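Mandelate racemase/muconate lactonizing protein (Thermobispora bispora, PDB 3VC5) probably catalyses the magnesium-dependent dehydration of D-glucarate to 5-dehydro-4-deoxy-D-glucarate, the first step of D-glucarate degradation. Local coordinates at residues Ala137-Gln142 against Ala151-Gly156; Ser346-Thr351 against Gly380-Val385; Met350-Ala355 against Pro395-Glu400. One frame throughout, in Å; residues are numbered along the deposited sequence. Where two conformers were deposited one is given.

Interaction 1 of 3, residues Ala137-Gln142 against Ala151-Gly156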
ATOM      1  N   ALA A 137       4.191  13.754 -11.746  1.00 21.39           N
ATOM      2  CA  ALA A 137       3.738  15.113 -12.188  1.00 22.20           C
ATOM      3  C   ALA A 137       2.328  15.427 -11.641  1.00 22.42           C
ATOM      4  O   ALA A 137       2.041  16.555 -11.206  1.00 22.64           O
ATOM      5  CB  ALA A 137       3.732  15.193 -13.702  1.00 23.12           C
ATOM      6  N   CYS A 138       1.463  14.422 -11.606  1.00 22.16           N
ATOM      7  CA  CYS A 138       0.104  14.610 -11.069  1.00 22.04           C
ATOM      8  C   CYS A 138       0.175  14.873  -9.555  1.00 22.63           C
ATOM      9  O   CYS A 138      -0.585  15.683  -9.020  1.00 24.34           O
ATOM     10  CB  CYS A 138      -0.793  13.382 -11.381  1.00 22.60           C
ATOM     11  SG  CYS A 138      -1.270  13.359 -13.109  1.00 26.52           S
ATOM     12  N   LEU A 139       1.064  14.178  -8.836  1.00 22.29           N
ATOM     13  CA  LEU A 139       1.204  14.453  -7.408  1.00 21.35           C
ATOM     14  C   LEU A 139       1.774  15.851  -7.179  1.00 22.78           C
ATOM     15  O   LEU A 139       1.380  16.543  -6.218  1.00 24.35           O
ATOM     16  CB  LEU A 139       2.095  13.398  -6.722  1.00 21.34           C
ATOM     17  CG  LEU A 139       1.519  11.970  -6.740  1.00 21.14           C
ATOM     18  CD1 LEU A 139       2.578  11.044  -6.089  1.00 24.39           C
ATOM     19  CD2 LEU A 139       0.218  11.932  -5.922  1.00 25.64           C
ATOM     20  N   ASP A 140       2.712  16.266  -8.035  1.00 22.15           N
ATOM     21  CA  ASP A 140       3.265  17.648  -7.944  1.00 24.07           C
ATOM     22  C   ASP A 140       2.090  18.639  -8.015  1.00 23.94           C
ATOM     23  O   ASP A 140       1.959  19.538  -7.175  1.00 26.41           O
ATOM     24  CB  ASP A 140       4.293  17.839  -9.093  1.00 22.53           C
ATOM     25  CG  ASP A 140       5.135  19.096  -8.985  1.00 22.47           C
ATOM     26  OD1 ASP A 140       5.203  19.743  -7.907  1.00 26.43           O
ATOM     27  OD2 ASP A 140       5.764  19.414 -10.035  1.00 26.24           O
ATOM     28  N   ILE A 141       1.207  18.441  -8.986  1.00 22.67           N
ATOM     29  CA  ILE A 141       0.028  19.304  -9.166  1.00 23.19           C
ATOM     30  C   ILE A 141      -0.946  19.223  -7.978  1.00 27.61           C
ATOM     31  O   ILE A 141      -1.439  20.254  -7.496  1.00 27.17           O
ATOM     32  CB  ILE A 141      -0.693  18.978 -10.472  1.00 23.44           C
ATOM     33  CG1 ILE A 141       0.163  19.408 -11.690  1.00 26.82           C
ATOM     34  CG2 ILE A 141      -2.049  19.706 -10.535  1.00 24.69           C
ATOM     35  CD1 ILE A 141      -0.232  18.702 -13.016  1.00 27.32           C
ATOM     36  N   GLN A 142      -1.245  18.011  -7.505  1.00 23.69           N
ATOM     37  CA  GLN A 142      -2.099  17.883  -6.320  1.00 25.00           C
ATOM     38  C   GLN A 142      -1.519  18.632  -5.120  1.00 24.24           C
ATOM     39  O   GLN A 142      -2.250  19.292  -4.375  1.00 27.82           O
ATOM     40  CB  GLN A 142      -2.311  16.420  -5.947  1.00 25.50           C
ATOM     41  CG  GLN A 142      -3.089  15.605  -6.943  1.00 23.75           C
ATOM     42  CD  GLN A 142      -3.289  14.187  -6.443  1.00 24.31           C
ATOM     43  OE1 GLN A 142      -3.303  13.929  -5.210  1.00 27.64           O
ATOM     44  NE2 GLN A 142      -3.414  13.250  -7.375  1.00 25.74           N
ATOM     45  N   ALA A 151       5.140  14.989   0.114  1.00 24.13           N
ATOM     46  CA  ALA A 151       5.197  14.135   1.324  1.00 26.20           C
ATOM     47  C   ALA A 151       3.873  14.110   2.101  1.00 25.53           C
ATOM     48  O   ALA A 151       3.510  13.083   2.692  1.00 25.32           O
ATOM     49  CB  ALA A 151       6.356  14.550   2.259  1.00 26.88           C
ATOM     50  N   ASP A 152       3.142  15.220   2.099  1.00 24.56           N
ATOM     51  CA  ASP A 152       1.842  15.294   2.801  1.00 25.80           C
ATOM     52  C   ASP A 152       0.740  14.450   2.126  1.00 28.31           C
ATOM     53  O   ASP A 152      -0.237  14.050   2.790  1.00 36.28           O
ATOM     54  CB  ASP A 152       1.368  16.743   2.955  1.00 26.12           C
ATOM     55  CG  ASP A 152       1.997  17.442   4.137  1.00 29.21           C
ATOM     56  OD1 ASP A 152       2.709  16.779   4.949  1.00 29.42           O
ATOM     57  OD2 ASP A 152       1.786  18.670   4.248  1.00 29.75           O
ATOM     58  N   LEU A 153       0.876  14.199   0.816  1.00 26.66           N
ATOM     59  CA  LEU A 153      -0.037  13.313   0.082  1.00 28.89           C
ATOM     60  C   LEU A 153       0.242  11.848   0.390  1.00 30.85           C
ATOM     61  O   LEU A 153      -0.523  10.977   0.004  1.00 33.81           O
ATOM     62  CB  LEU A 153       0.049  13.545  -1.432  1.00 25.91           C
ATOM     63  CG  LEU A 153      -0.013  15.036  -1.856  1.00 27.02           C
ATOM     64  CD1 LEU A 153       0.261  15.176  -3.371  1.00 26.58           C
ATOM     65  CD2 LEU A 153      -1.357  15.670  -1.464  1.00 30.01           C
ATOM     66  N   LEU A 154       1.358  11.588   1.057  1.00 26.67           N
ATOM     67  CA  LEU A 154       1.793  10.231   1.350  1.00 26.02           C
ATOM     68  C   LEU A 154       1.807   9.992   2.852  1.00 27.66           C
ATOM     69  O   LEU A 154       2.445   9.037   3.323  1.00 27.91           O
ATOM     70  CB  LEU A 154       3.208  10.015   0.772  1.00 26.21           C
ATOM     71  CG  LEU A 154       3.358  10.203  -0.750  1.00 28.38           C
ATOM     72  CD1 LEU A 154       4.817  10.101  -1.157  1.00 26.69           C
ATOM     73  CD2 LEU A 154       2.521   9.174  -1.514  1.00 31.00           C
ATOM     74  N   GLY A 155       1.121  10.856   3.613  1.00 27.57           N
ATOM     75  CA  GLY A 155       0.996  10.648   5.054  1.00 26.61           C
ATOM     76  C   GLY A 155       1.818  11.595   5.925  1.00 26.66           C
ATOM     77  O   GLY A 155       1.769  11.500   7.173  1.00 25.89           O
ATOM     78  N   GLY A 156       2.568  12.499   5.281  1.00 25.36           N
ATOM     79  CA  GLY A 156       3.409  13.472   6.004  1.00 28.16           C
ATOM     80  C   GLY A 156       4.811  12.924   6.257  1.00 26.96           C
ATOM     81  O   GLY A 156       4.996  11.710   6.383  1.00 29.75           O
TER

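Interaction 2 of 3, residues Ser346-Thr351 against Gly380-Val385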
ATOM      1  N   SER A 346      13.619  13.882 -10.380  1.00 20.45           N
ATOM      2  CA  SER A 346      13.747  12.536  -9.769  1.00 22.44           C
ATOM      3  C   SER A 346      14.249  12.663  -8.326  1.00 21.86           C
ATOM      4  O   SER A 346      13.735  11.993  -7.440  1.00 21.61           O
ATOM      5  CB  SER A 346      14.698  11.646 -10.561  1.00 22.56           C
ATOM      6  OG  SER A 346      14.018  11.188 -11.709  1.00 21.90           O
ATOM      7  N   LEU A 347      15.232  13.533  -8.078  1.00 20.71           N
ATOM      8  CA  LEU A 347      15.749  13.665  -6.691  1.00 22.00           C
ATOM      9  C   LEU A 347      14.658  14.166  -5.746  1.00 17.83           C
ATOM     10  O   LEU A 347      14.515  13.642  -4.619  1.00 21.23           O
ATOM     11  CB  LEU A 347      16.953  14.614  -6.596  1.00 21.31           C
ATOM     12  CG  LEU A 347      17.637  14.656  -5.212  1.00 21.15           C
ATOM     13  CD1 LEU A 347      18.147  13.309  -4.749  1.00 23.58           C
ATOM     14  CD2 LEU A 347      18.785  15.660  -5.238  1.00 21.86           C
ATOM     15  N   ALA A 348      13.834  15.119  -6.203  1.00 21.28           N
ATOM     16  CA  ALA A 348      12.742  15.639  -5.348  1.00 21.99           C
ATOM     17  C   ALA A 348      11.760  14.483  -5.075  1.00 21.60           C
ATOM     18  O   ALA A 348      11.340  14.266  -3.937  1.00 22.12           O
ATOM     19  CB  ALA A 348      12.023  16.776  -6.020  1.00 22.81           C
ATOM     20  N   ALA A 349      11.415  13.739  -6.134  1.00 20.41           N
ATOM     21  CA  ALA A 349      10.446  12.644  -5.983  1.00 20.86           C
ATOM     22  C   ALA A 349      10.973  11.552  -5.033  1.00 19.99           C
ATOM     23  O   ALA A 349      10.245  11.083  -4.155  1.00 22.38           O
ATOM     24  CB  ALA A 349      10.087  12.075  -7.318  1.00 20.49           C
ATOM     25  N   MET A 350      12.238  11.170  -5.216  1.00 20.26           N
ATOM     26  CA  MET A 350      12.900  10.216  -4.334  1.00 20.83           C
ATOM     27  C   MET A 350      12.828  10.647  -2.894  1.00 20.78           C
ATOM     28  O   MET A 350      12.593   9.838  -1.981  1.00 22.55           O
ATOM     29  CB  MET A 350      14.363   9.980  -4.759  1.00 21.35           C
ATOM     30  CG  MET A 350      14.487   9.323  -6.141  1.00 21.95           C
ATOM     31  SD  MET A 350      16.101   9.656  -6.925  1.00 22.93           S
ATOM     32  CE  MET A 350      17.155   8.538  -6.040  1.00 22.94           C
ATOM     33  N   THR A 351      13.068  11.933  -2.686  1.00 21.29           N
ATOM     34  CA  THR A 351      13.165  12.484  -1.347  1.00 21.40           C
ATOM     35  C   THR A 351      11.799  12.553  -0.649  1.00 20.38           C
ATOM     36  O   THR A 351      11.681  12.179   0.514  1.00 24.00           O
ATOM     37  CB  THR A 351      13.864  13.858  -1.401  1.00 21.31           C
ATOM     38  OG1 THR A 351      15.191  13.666  -1.926  1.00 22.27           O
ATOM     39  CG2 THR A 351      13.934  14.515  -0.010  1.00 24.46           C
ATOM     40  N   GLY A 380      18.278  26.101  -5.693  0.50 53.38           N
ATOM     41  CA  GLY A 380      18.246  26.290  -4.235  0.50 51.95           C
ATOM     42  C   GLY A 380      17.396  25.367  -3.374  0.50 47.06           C
ATOM     43  O   GLY A 380      17.434  25.446  -2.146  0.50 48.84           O
ATOM     44  N   ALA A 381      16.662  24.471  -4.024  1.00 42.03           N
ATOM     45  CA  ALA A 381      15.579  23.699  -3.418  1.00 37.90           C
ATOM     46  C   ALA A 381      16.066  22.376  -2.837  1.00 35.35           C
ATOM     47  O   ALA A 381      15.558  21.885  -1.801  1.00 34.31           O
ATOM     48  CB  ALA A 381      14.494  23.445  -4.439  1.00 41.15           C
ATOM     49  N   LEU A 382      17.021  21.784  -3.539  1.00 35.04           N
ATOM     50  CA  LEU A 382      17.578  20.507  -3.148  1.00 32.20           C
ATOM     51  C   LEU A 382      19.040  20.722  -2.824  1.00 35.95           C
ATOM     52  O   LEU A 382      19.812  21.156  -3.678  1.00 40.97           O
ATOM     53  CB  LEU A 382      17.456  19.494  -4.291  1.00 33.82           C
ATOM     54  CG  LEU A 382      16.039  19.220  -4.798  1.00 31.44           C
ATOM     55  CD1 LEU A 382      16.062  18.558  -6.191  1.00 33.64           C
ATOM     56  CD2 LEU A 382      15.259  18.351  -3.815  1.00 33.66           C
ATOM     57  N   ARG A 383      19.407  20.444  -1.582  1.00 31.34           N
ATOM     58  CA  ARG A 383      20.802  20.539  -1.154  1.00 32.09           C
ATOM     59  C   ARG A 383      21.091  19.342  -0.279  1.00 31.66           C
ATOM     60  O   ARG A 383      20.169  18.750   0.298  1.00 36.80           O
ATOM     61  CB  ARG A 383      21.037  21.834  -0.383  1.00 40.24           C
ATOM     62  CG  ARG A 383      20.002  22.084   0.674  1.00 52.17           C
ATOM     63  CD  ARG A 383      19.959  23.554   1.092  1.00 71.17           C
ATOM     64  NE  ARG A 383      18.930  23.749   2.109  1.00 79.59           N
ATOM     65  CZ  ARG A 383      19.172  23.780   3.415  1.00 90.04           C
ATOM     66  NH1 ARG A 383      20.415  23.656   3.865  1.00 91.43           N
ATOM     67  NH2 ARG A 383      18.173  23.951   4.269  1.00 94.98           N
ATOM     68  N   PHE A 384      22.357  18.950  -0.214  1.00 28.52           N
ATOM     69  CA  PHE A 384      22.788  17.912   0.719  1.00 28.46           C
ATOM     70  C   PHE A 384      23.420  18.563   1.938  1.00 27.55           C
ATOM     71  O   PHE A 384      24.346  19.386   1.810  1.00 32.54           O
ATOM     72  CB  PHE A 384      23.774  16.950   0.060  1.00 28.56           C
ATOM     73  CG  PHE A 384      23.147  16.083  -0.993  1.00 24.79           C
ATOM     74  CD1 PHE A 384      22.843  14.764  -0.728  1.00 27.87           C
ATOM     75  CD2 PHE A 384      22.811  16.612  -2.228  1.00 29.12           C
ATOM     76  CE1 PHE A 384      22.244  13.964  -1.695  1.00 27.18           C
ATOM     77  CE2 PHE A 384      22.241  15.835  -3.217  1.00 27.05           C
ATOM     78  CZ  PHE A 384      21.920  14.505  -2.945  1.00 26.74           C
ATOM     79  N   VAL A 385      22.931  18.184   3.112  1.00 29.15           N
ATOM     80  CA  VAL A 385      23.441  18.689   4.379  1.00 29.86           C
ATOM     81  C   VAL A 385      23.774  17.466   5.222  1.00 29.51           C
ATOM     82  O   VAL A 385      22.878  16.671   5.558  1.00 29.38           O
ATOM     83  CB  VAL A 385      22.383  19.527   5.120  1.00 32.34           C
ATOM     84  CG1 VAL A 385      22.900  19.949   6.508  1.00 33.85           C
ATOM     85  CG2 VAL A 385      21.954  20.757   4.277  1.00 36.83           C
TER

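Interaction 3 of 3, residues Met350-Ala355 against Pro395-Glu400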
ATOM      1  N   MET A 350      12.238  11.170  -5.216  1.00 20.26           N
ATOM      2  CA  MET A 350      12.900  10.216  -4.334  1.00 20.83           C
ATOM      3  C   MET A 350      12.828  10.647  -2.894  1.00 20.78           C
ATOM      4  O   MET A 350      12.593   9.838  -1.981  1.00 22.55           O
ATOM      5  CB  MET A 350      14.363   9.980  -4.759  1.00 21.35           C
ATOM      6  CG  MET A 350      14.487   9.323  -6.141  1.00 21.95           C
ATOM      7  SD  MET A 350      16.101   9.656  -6.925  1.00 22.93           S
ATOM      8  CE  MET A 350      17.155   8.538  -6.040  1.00 22.94           C
ATOM      9  N   THR A 351      13.068  11.933  -2.686  1.00 21.29           N
ATOM     10  CA  THR A 351      13.165  12.484  -1.347  1.00 21.40           C
ATOM     11  C   THR A 351      11.799  12.553  -0.649  1.00 20.38           C
ATOM     12  O   THR A 351      11.681  12.179   0.514  1.00 24.00           O
ATOM     13  CB  THR A 351      13.864  13.858  -1.401  1.00 21.31           C
ATOM     14  OG1 THR A 351      15.191  13.666  -1.926  1.00 22.27           O
ATOM     15  CG2 THR A 351      13.934  14.515  -0.010  1.00 24.46           C
ATOM     16  N   HIS A 352      10.764  13.006  -1.356  1.00 23.21           N
ATOM     17  CA  HIS A 352       9.431  13.009  -0.758  1.00 21.53           C
ATOM     18  C   HIS A 352       8.981  11.588  -0.444  1.00 21.68           C
ATOM     19  O   HIS A 352       8.387  11.344   0.619  1.00 24.08           O
ATOM     20  CB  HIS A 352       8.386  13.692  -1.689  1.00 22.08           C
ATOM     21  CG  HIS A 352       8.497  15.179  -1.707  1.00 24.27           C
ATOM     22  ND1 HIS A 352       7.826  15.979  -0.805  1.00 23.09           N
ATOM     23  CD2 HIS A 352       9.170  16.018  -2.538  1.00 24.15           C
ATOM     24  CE1 HIS A 352       8.108  17.249  -1.062  1.00 23.16           C
ATOM     25  NE2 HIS A 352       8.919  17.300  -2.105  1.00 24.03           N
ATOM     26  N   LEU A 353       9.244  10.658  -1.366  1.00 21.92           N
ATOM     27  CA  LEU A 353       8.833   9.266  -1.130  1.00 22.49           C
ATOM     28  C   LEU A 353       9.544   8.722   0.118  1.00 22.15           C
ATOM     29  O   LEU A 353       8.910   8.179   1.048  1.00 24.09           O
ATOM     30  CB  LEU A 353       9.164   8.397  -2.353  1.00 23.80           C
ATOM     31  CG  LEU A 353       9.011   6.871  -2.169  1.00 22.60           C
ATOM     32  CD1 LEU A 353       7.552   6.474  -1.835  1.00 23.80           C
ATOM     33  CD2 LEU A 353       9.502   6.167  -3.432  1.00 23.78           C
ATOM     34  N   ALA A 354      10.872   8.840   0.155  1.00 22.53           N
ATOM     35  CA  ALA A 354      11.606   8.308   1.318  1.00 22.74           C
ATOM     36  C   ALA A 354      11.219   9.025   2.625  1.00 23.48           C
ATOM     37  O   ALA A 354      11.128   8.384   3.679  1.00 25.50           O
ATOM     38  CB  ALA A 354      13.115   8.395   1.096  1.00 24.10           C
ATOM     39  N   ALA A 355      11.027  10.349   2.576  1.00 23.73           N
ATOM     40  CA  ALA A 355      10.706  11.091   3.799  1.00 25.00           C
ATOM     41  C   ALA A 355       9.383  10.654   4.426  1.00 24.65           C
ATOM     42  O   ALA A 355       9.219  10.713   5.653  1.00 24.87           O
ATOM     43  CB  ALA A 355      10.679  12.631   3.522  1.00 25.97           C
ATOM     44  N   PRO A 395       5.268  23.901  -2.050  1.00 43.19           N
ATOM     45  CA  PRO A 395       4.157  23.005  -2.399  1.00 37.98           C
ATOM     46  C   PRO A 395       4.567  22.050  -3.513  1.00 32.46           C
ATOM     47  O   PRO A 395       5.489  22.346  -4.275  1.00 32.66           O
ATOM     48  CB  PRO A 395       3.092  23.953  -2.954  1.00 33.57           C
ATOM     49  CG  PRO A 395       3.842  25.177  -3.353  1.00 46.34           C
ATOM     50  CD  PRO A 395       4.946  25.306  -2.336  1.00 44.76           C
ATOM     51  N   GLY A 396       3.885  20.915  -3.623  1.00 28.44           N
ATOM     52  CA  GLY A 396       4.220  19.957  -4.663  1.00 25.07           C
ATOM     53  C   GLY A 396       5.590  19.362  -4.400  1.00 23.80           C
ATOM     54  O   GLY A 396       5.949  19.103  -3.245  1.00 26.14           O
ATOM     55  N   LEU A 397       6.351  19.107  -5.458  1.00 25.02           N
ATOM     56  CA  LEU A 397       7.698  18.549  -5.299  1.00 23.07           C
ATOM     57  C   LEU A 397       8.661  19.557  -4.684  1.00 24.45           C
ATOM     58  O   LEU A 397       9.708  19.182  -4.149  1.00 24.56           O
ATOM     59  CB  LEU A 397       8.244  18.060  -6.647  1.00 22.66           C
ATOM     60  CG  LEU A 397       7.606  16.795  -7.228  1.00 22.24           C
ATOM     61  CD1 LEU A 397       8.068  16.611  -8.682  1.00 24.83           C
ATOM     62  CD2 LEU A 397       7.933  15.556  -6.355  1.00 24.81           C
ATOM     63  N   GLY A 398       8.314  20.829  -4.775  1.00 24.88           N
ATOM     64  CA  GLY A 398       9.152  21.908  -4.213  1.00 26.48           C
ATOM     65  C   GLY A 398      10.265  22.309  -5.172  1.00 27.54           C
ATOM     66  O   GLY A 398      11.260  22.907  -4.759  1.00 31.54           O
ATOM     67  N   VAL A 399      10.123  21.970  -6.458  1.00 26.78           N
ATOM     68  CA  VAL A 399      11.114  22.395  -7.460  1.00 26.90           C
ATOM     69  C   VAL A 399      10.481  23.219  -8.561  1.00 29.02           C
ATOM     70  O   VAL A 399       9.276  23.151  -8.785  1.00 34.50           O
ATOM     71  CB  VAL A 399      11.889  21.204  -8.090  1.00 25.73           C
ATOM     72  CG1 VAL A 399      12.767  20.527  -7.025  1.00 26.71           C
ATOM     73  CG2 VAL A 399      10.938  20.197  -8.798  1.00 27.49           C
ATOM     74  N   GLU A 400      11.297  24.005  -9.252  1.00 29.93           N
ATOM     75  CA  GLU A 400      10.793  24.873 -10.299  1.00 30.01           C
ATOM     76  C   GLU A 400      11.584  24.552 -11.553  1.00 29.60           C
ATOM     77  O   GLU A 400      12.806  24.607 -11.533  1.00 29.59           O
ATOM     78  CB  GLU A 400      11.000  26.359  -9.929  1.00 33.15           C
ATOM     79  CG  GLU A 400      10.364  27.314 -10.921  1.00 51.52           C
ATOM     80  CD  GLU A 400      10.718  28.775 -10.652  1.00 67.62           C
ATOM     81  OE1 GLU A 400      11.059  29.118  -9.496  1.00 70.67           O
ATOM     82  OE2 GLU A 400      10.654  29.580 -11.606  1.00 74.97           O
TER

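Interaction 1 of 3, residues Ala137-Gln142 against Ala151-Gly156
The carbonyl oxygen of Ala151 accepts hydrogen bonds from two backbone N-H groups in the turn that carries Leu153 against Leu139 and Gln142. Leu154 N reaches Ala151 O at 3.1 Å and Gly156 N reaches the same Ala151 O at 2.8 Å, from opposite faces of the carbonyl plane, and both glycines, Gly155 and Gly156, have positive phi where the chain turns back. In the fold, the contact joins helix 123-146 of the N-terminal capping domain of the enolase superfamily to the short helical turn just after it, in the part of the chain that leads on to the first barrel strand, 161-169.

Across the contact, Leu153 does nearly all the touching, and it does so with one methyl. Its CG stands anti to the carbonyl carbon (chi1 -48°) and the chain then runs on extended, which sends CD1 to the flank of the longer helix. There Leu153 CD1 lies 3.4 Å from Leu139 O, a close van der Waals approach of a methyl to a helix carbonyl. The two leucines slide past one another in opposite directions, with Leu139 CD2 at 4.1 Å from Leu153 CD1, while Leu139 also rests on Leu318 of helix 318-330. Gln142 NE2 is hydrogen-bonded to Val92 O, while its OE1 stays near the leucine methyl, 4.2 Å from Leu153 CD1. The second subunit makes backbone hydrogen bonds with Gly155, and its Tyr93 packs on Asp152. No hydrogen bond crosses between the two segments. The same Leu153 CD1 also touches Gln142 CB, 3.8 Å away.

Interaction 2 of 3, residues Ser346-Thr351 against Gly380-Val385
Helix 344-355, which follows barrel strand 334-337 of the enolase-type C-terminal domain, is met here by the loop that runs into strand 388-390. Leu347 and Ala348 form the helix side of the contact, and Leu382 and Phe384 the loop side. Leu382 puts its two methyls to different uses. CD1 of Leu382 lies 4.1 Å from Leu347 CB, whereas its CD2 settles over the small residue, 4.0 Å from Ala348 CA. With its CG anti to the backbone N (chi1 -173°), Leu347 reaches out from the helix to both loop residues, and Leu347 CD2 comes within 4.0 Å of Phe384 CE2. Leu347 and Phe384 approach from opposite directions, and the phenyl ring is further braced by an edge-to-face contact with Tyr203. Val389 of the following strand touches both Leu382 and Phe384, extending the apolar cluster.

One hydroxyl of the helix folds back on its own backbone: Thr351 OG1 donates to Leu347 O at 2.8 Å, tilted 33° from the carbonyl plane, while Thr351 N bonds to the same oxygen from its opposite face; Tyr164 OH is a further partner of the threonine hydroxyl. With no hydrogen bond crossing between the segments, the loop is held to this part of the helix by the fit of methyls and an aromatic ring, an attachment with little directional constraint.

Interaction 3 of 3, residues Met350-Ala355 against Pro395-Glu400
Gly396 and Leu397 occupy the corner of a type II' turn, Pro395 to Gly398, whose closing bond is weak (Gly398 N to Pro395 O, 3.2 Å) and whose positive phi at the first corner position suits glycine. The turn lies beside helix 344-355 and offers the carbonyl of Leu397 to His352. The histidine CG lies anti to the carbonyl carbon (chi1 -75°), which carries the imidazole out to the turn. His352 NE2 donates to Leu397 O at 2.9 Å with an N-H...O angle of 148°. The oxygen sits at the ring edge, near the imidazole plane, but the donor stands above the carbonyl plane, with a C=O...N angle of 106°. The ring also lies alongside the turn: His352 CE1 is 3.6 Å from Gly396 O, and His352 CD2 meets the methyl Leu397 CD2 at 4.0 Å.

The loop of the turn links strand 388-390 to helix 403-415, so the histidine joins this late part of the enolase-type domain to the helix after barrel strand 334-337. Its other nitrogen, ND1, is hydrogen-bonded to the backbone N of Ala151, a pairing consistent with a neutral ring carrying its proton on NE2. With a phenylalanine at His352 both ring nitrogens vanish, and the Leu397 carbonyl and Ala151 N-H would probably be left without this mate. On the turn itself, the Leu397 side chain packs on Val150.

How the interactions relate
Interactions 2 and 3 use successive turns of helix 344-355, and their centres are about 7 Å apart. Their two loop segments touch each other, Leu382 CD1 lying 3.9 Å from Val399 CG1. Interaction 1 belongs to the capping domain, yet its centre is only about 8 Å from that of interaction 3, and each of its segments makes a hydrogen bond to interaction 3, that of 137-142 running from Leu397 N to Asp140 OD1. Interaction 3 is buried and polar in its key bond; interaction 2 is partly buried and apolar. Interaction 1, apolar across its segments, buries the helix residues but leaves Leu153 partly exposed, and alone of the three it borders the second subunit.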